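Local atomic coordinates of 15-O-acetyltransferase (Fusarium sporotrichioides, PDB entry 3FOT), a protein that acetylates the 15-hydroxyl group of trichothecene intermediates, a step in the biosynthesis of T-2 toxin and related sesquiterpene mycotoxins. Residues 67-71 and 72-76; 496-500 and 501-505. One frame throughout, in Å; residues are numbered along the deposited sequence.

Contact 1 (67-71 and 72-76); sequences TLLTL and QNLKE
T70 and N73 bond to each other twice, each lending its side chain to the other's backbone N-H. The amide oxygen OD1 of N73 takes the N-H of T70 at 2.8 Å along a nearly straight line (174°), although the donor stands well above the carbonyl plane of the amide and so misses the lone pairs. In return T70 OG1 accepts from N73 N at 2.9 Å. The side chains reach each other's backbone because chi1 (67° and 74°) sets OG1 of T70 and CG of N73 between backbone N and carbonyl carbon. Asparagine brings a further gain: its ND2 donates to L68 O at 3.0 Å, so one amide holds the backbone at both L68 and T70, which should fix its rotation about CB-CG.

This is a capping box, with T70 as N-cap of helix 71-88; a threonine hydroxyl sits close enough to the backbone to supply the acceptor a first-turn N-H would otherwise lack. The regular ladder starts at once, L74 N bonding to T70 O at 2.9 Å and K75 N to L71 O.

Beside the box the leucines suit the buried side. L69 CD2 meets L74 CD2 at 4.2 Å, the two side chains at a slant, while the CG of L74 lies against T70 O. L71 points away and packs on V127 and S163, while K75 NZ donates to I125 O and forms a salt bridge with E79.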
loop_
_atom_site.group_PDB
_atom_site.type_symbol
_atom_site.label_atom_id
_atom_site.label_comp_id
_atom_site.label_asym_id
_atom_site.label_seq_id
_atom_site.Cartn_x
_atom_site.Cartn_y
_atom_site.Cartn_z
ATOM N N THR A 67 -25.443 -6.727 22.455
ATOM C CA THR A 67 -24.817 -5.585 21.782
ATOM C C THR A 67 -25.593 -5.267 20.512
ATOM O O THR A 67 -25.641 -6.097 19.594
ATOM C CB THR A 67 -23.365 -5.915 21.382
ATOM O OG1 THR A 67 -22.570 -6.024 22.557
ATOM C CG2 THR A 67 -22.778 -4.821 20.479
ATOM N N LEU A 68 -26.171 -4.065 20.443
ATOM C CA LEU A 68 -26.953 -3.671 19.283
ATOM C C LEU A 68 -26.142 -2.798 18.329
ATOM O O LEU A 68 -25.819 -1.650 18.655
ATOM C CB LEU A 68 -28.191 -2.899 19.754
ATOM C CG LEU A 68 -29.184 -2.355 18.742
ATOM C CD1 LEU A 68 -29.576 -3.403 17.730
ATOM C CD2 LEU A 68 -30.398 -1.887 19.546
ATOM N N LEU A 69 -25.859 -3.326 17.145
ATOM C CA LEU A 69 -25.136 -2.577 16.134
ATOM C C LEU A 69 -26.050 -2.190 14.999
ATOM O O LEU A 69 -26.886 -2.993 14.558
ATOM C CB LEU A 69 -23.994 -3.429 15.585
ATOM C CG LEU A 69 -22.940 -3.883 16.603
ATOM C CD1 LEU A 69 -21.918 -4.780 15.877
ATOM C CD2 LEU A 69 -22.274 -2.676 17.279
ATOM N N THR A 70 -25.908 -0.956 14.525
ATOM C CA THR A 70 -26.577 -0.544 13.292
ATOM C C THR A 70 -25.572 0.211 12.439
ATOM O O THR A 70 -24.542 0.622 12.933
ATOM C CB THR A 70 -27.796 0.383 13.519
ATOM O OG1 THR A 70 -27.351 1.653 14.034
ATOM C CG2 THR A 70 -28.827 -0.264 14.479
ATOM N N LEU A 71 -25.874 0.416 11.160
ATOM C CA LEU A 71 -24.953 1.246 10.357
ATOM C C LEU A 71 -24.874 2.660 10.916
ATOM O O LEU A 71 -23.780 3.245 11.005
ATOM C CB LEU A 71 -25.341 1.243 8.870
ATOM C CG LEU A 71 -25.176 -0.106 8.164
ATOM C CD1 LEU A 71 -25.939 -0.037 6.820
ATOM C CD2 LEU A 71 -23.731 -0.408 7.914
ATOM N N GLN A 72 -26.022 3.210 11.330
ATOM C CA GLN A 72 -26.041 4.534 11.948
ATOM C C GLN A 72 -25.158 4.639 13.232
ATOM O O GLN A 72 -24.336 5.562 13.368
ATOM C CB GLN A 72 -27.501 4.985 12.182
ATOM C CG GLN A 72 -27.643 6.310 12.961
ATOM C CD GLN A 72 -29.072 6.915 12.919
ATOM O OE1 GLN A 72 -29.646 7.109 11.847
ATOM N NE2 GLN A 72 -29.600 7.258 14.070
ATOM N N ASN A 73 -25.267 3.677 14.153
ATOM C CA ASN A 73 -24.445 3.775 15.349
ATOM C C ASN A 73 -22.978 3.385 15.122
ATOM O O ASN A 73 -22.093 3.919 15.793
ATOM C CB ASN A 73 -25.109 3.200 16.637
ATOM C CG ASN A 73 -25.149 1.680 16.686
ATOM O OD1 ASN A 73 -24.446 0.988 15.967
ATOM N ND2 ASN A 73 -25.990 1.149 17.592
ATOM N N LEU A 74 -22.713 2.551 14.102
ATOM C CA LEU A 74 -21.319 2.263 13.726
ATOM C C LEU A 74 -20.641 3.511 13.168
ATOM O O LEU A 74 -19.485 3.816 13.500
ATOM C CB LEU A 74 -21.225 1.090 12.738
ATOM C CG LEU A 74 -21.430 -0.292 13.384
ATOM C CD1 LEU A 74 -21.674 -1.385 12.321
ATOM C CD2 LEU A 74 -20.221 -0.647 14.276
ATOM N N LYS A 75 -21.378 4.256 12.346
ATOM C CA LYS A 75 -20.871 5.503 11.801
ATOM C C LYS A 75 -20.577 6.430 12.970
ATOM O O LYS A 75 -19.513 7.063 13.019
ATOM C CB LYS A 75 -21.892 6.122 10.850
ATOM C CG LYS A 75 -21.555 7.563 10.415
ATOM C CD LYS A 75 -22.304 7.926 9.126
ATOM C CE LYS A 75 -22.517 9.424 9.010
ATOM N NZ LYS A 75 -21.276 10.231 8.863
ATOM N N GLU A 76 -21.487 6.496 13.934
ATOM C CA GLU A 76 -21.253 7.403 15.081
ATOM C C GLU A 76 -19.963 7.028 15.827
ATOM O O GLU A 76 -19.132 7.893 16.161
ATOM C CB GLU A 76 -22.474 7.427 16.018
ATOM C CG GLU A 76 -22.296 8.413 17.159
ATOM C CD GLU A 76 -23.347 8.298 18.274
ATOM O OE1 GLU A 76 -24.146 7.336 18.287
ATOM O OE2 GLU A 76 -23.316 9.192 19.153
#

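Contact 2 (496-500 and 501-505); sequences ANYTE and AEVQK. With SO4 (sulfate ion), chain I.
E502 OE1 is gripped by two donors: the backbone N of T499 at 2.8 Å, which meets its anti lone pair, and a water at 2.7 Å that also donates to N497 O. With T499 OG1 accepting from E502 N at 3.1 Å, the exchange completes a capping box in which T499 is the N-cap of helix 500-516, the last helix of the chain. Glutamate suits the third place after the cap because chi1 of 69° turns the side chain back toward the cap, bringing CG within 3.3 Å of T499 OG1, and the extended chain beyond CG carries OE1 to T499 N. A negative charge here would also be expected to interact favourably with the helix dipole.

The carboxylate of E502 comes to the ring edge of Y498, near the ring plane, the two planes standing 77° apart. On the same tyrosine CB packs against V503 CG2 at 3.8 Å, while the hydroxyl reaches P474 O. V503 also packs on V280 and Y493, of strands 277-283 and 486-494, joining the helix to that sheet.

The first turn itself is closed by a weak bond from V503 N to T499 O at 3.3 Å and a firmer one from Q504 N to E500 O at 2.9 Å. The carboxylate of E500 and the amide of Q504 are stacked, their planes 25° apart. At the very start of the helix a sulfate, probably from the crystallisation liquor, takes the N-H of E500 on its O3 at 2.7 Å.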
loop_
_atom_site.group_PDB
_atom_site.type_symbol
_atom_site.label_atom_id
_atom_site.label_comp_id
_atom_site.label_asym_id
_atom_site.label_seq_id
_atom_site.Cartn_x
_atom_site.Cartn_y
_atom_site.Cartn_z
ATOM N N ALA A 496 -7.614 -1.238 -19.880
ATOM C CA ALA A 496 -7.266 -0.869 -21.249
ATOM C C ALA A 496 -6.143 -1.761 -21.781
ATOM O O ALA A 496 -6.037 -1.981 -22.997
ATOM C CB ALA A 496 -6.835 0.565 -21.304
ATOM N N ASN A 497 -5.313 -2.264 -20.866
ATOM C CA ASN A 497 -4.027 -2.865 -21.246
ATOM C C ASN A 497 -4.028 -4.394 -21.284
ATOM O O ASN A 497 -3.213 -5.007 -22.003
ATOM C CB ASN A 497 -2.910 -2.357 -20.326
ATOM C CG ASN A 497 -2.863 -0.845 -20.234
ATOM O OD1 ASN A 497 -2.776 -0.296 -19.141
ATOM N ND2 ASN A 497 -2.942 -0.156 -21.389
ATOM N N TYR A 498 -4.922 -4.997 -20.501
ATOM C CA TYR A 498 -5.060 -6.442 -20.437
ATOM C C TYR A 498 -6.522 -6.840 -20.330
ATOM O O TYR A 498 -7.355 -6.078 -19.856
ATOM C CB TYR A 498 -4.345 -6.997 -19.195
ATOM C CG TYR A 498 -2.903 -6.623 -19.134
ATOM C CD1 TYR A 498 -1.920 -7.449 -19.708
ATOM C CD2 TYR A 498 -2.506 -5.449 -18.507
ATOM C CE1 TYR A 498 -0.577 -7.103 -19.649
ATOM C CE2 TYR A 498 -1.160 -5.096 -18.442
ATOM C CZ TYR A 498 -0.207 -5.922 -19.011
ATOM O OH TYR A 498 1.124 -5.570 -18.961
ATOM N N THR A 499 -6.812 -8.059 -20.751
ATOM C CA THR A 499 -8.114 -8.649 -20.458
ATOM C C THR A 499 -8.062 -9.296 -19.075
ATOM O O THR A 499 -6.983 -9.658 -18.593
ATOM C CB THR A 499 -8.524 -9.711 -21.498
ATOM O OG1 THR A 499 -7.643 -10.835 -21.420
ATOM C CG2 THR A 499 -8.472 -9.126 -22.917
ATOM N N GLU A 500 -9.218 -9.432 -18.439
ATOM C CA GLU A 500 -9.270 -10.120 -17.147
ATOM C C GLU A 500 -8.788 -11.564 -17.298
ATOM O O GLU A 500 -8.080 -12.084 -16.424
ATOM C CB GLU A 500 -10.674 -10.047 -16.535
ATOM C CG GLU A 500 -10.755 -10.540 -15.087
ATOM C CD GLU A 500 -12.176 -10.683 -14.580
ATOM O OE1 GLU A 500 -13.134 -10.664 -15.392
ATOM O OE2 GLU A 500 -12.333 -10.832 -13.359
ATOM N N ALA A 501 -9.171 -12.209 -18.401
ATOM C CA ALA A 501 -8.773 -13.592 -18.648
ATOM C C ALA A 501 -7.266 -13.779 -18.695
ATOM O O ALA A 501 -6.745 -14.738 -18.122
ATOM C CB ALA A 501 -9.388 -14.113 -19.928
ATOM N N GLU A 502 -6.555 -12.890 -19.384
ATOM C CA GLU A 502 -5.095 -13.067 -19.435
ATOM C C GLU A 502 -4.409 -12.852 -18.066
ATOM O O GLU A 502 -3.430 -13.545 -17.748
ATOM C CB GLU A 502 -4.446 -12.257 -20.573
ATOM C CG GLU A 502 -4.463 -10.773 -20.390
ATOM C CD GLU A 502 -3.924 -10.050 -21.613
ATOM O OE1 GLU A 502 -4.610 -9.144 -22.112
ATOM O OE2 GLU A 502 -2.824 -10.432 -22.087
ATOM N N VAL A 503 -4.950 -11.938 -17.255
ATOM C CA VAL A 503 -4.399 -11.669 -15.924
ATOM C C VAL A 503 -4.659 -12.859 -15.006
ATOM O O VAL A 503 -3.782 -13.271 -14.232
ATOM C CB VAL A 503 -4.990 -10.398 -15.271
ATOM C CG1 VAL A 503 -4.334 -10.178 -13.913
ATOM C CG2 VAL A 503 -4.727 -9.175 -16.151
ATOM N N GLN A 504 -5.879 -13.385 -15.084
ATOM C CA GLN A 504 -6.250 -14.590 -14.350
ATOM C C GLN A 504 -5.339 -15.757 -14.734
ATOM O O GLN A 504 -4.890 -16.482 -13.868
ATOM C CB GLN A 504 -7.714 -14.974 -14.614
ATOM C CG GLN A 504 -8.740 -14.029 -14.019
ATOM C CD GLN A 504 -10.173 -14.362 -14.432
ATOM O OE1 GLN A 504 -10.436 -14.780 -15.564
ATOM N NE2 GLN A 504 -11.112 -14.153 -13.513
ATOM N N LYS A 505 -5.080 -15.921 -16.029
ATOM C CA LYS A 505 -4.230 -17.011 -16.532
ATOM C C LYS A 505 -2.826 -16.861 -15.948
ATOM O O LYS A 505 -2.230 -17.820 -15.443
ATOM C CB LYS A 505 -4.188 -16.996 -18.070
ATOM C CG LYS A 505 -3.318 -18.095 -18.670
HETATM S S SO4 I . -12.110 -7.946 -20.507
HETATM O O1 SO4 I . -12.325 -9.274 -21.078
HETATM O O2 SO4 I . -13.402 -7.318 -20.204
HETATM O O3 SO4 I . -11.352 -8.078 -19.268
HETATM O O4 SO4 I . -11.368 -7.159 -21.494
HETATM O O HOH W 1 -3.251 -7.258 -23.396
#

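In the fold
Contacts 1 and 2 both cap the N-terminus of a helix with a threonine and box it with a residue three places on, asparagine in one and glutamate in the other. They lie far apart, their centres about 40 Å from each other and their nearest atoms about 26 Å. In contact 1, helix 71-88 follows strand 53-61 of the mixed sheet that includes strands 125-129 and 158-163; in contact 2, helix 500-516 follows strand 486-494 of a different sheet and is the last helix of the chain. Both contacts lie away from H414, which binds 15-deacetylcalonectrin, and their centres are about 28 and 22 Å from that of the chain.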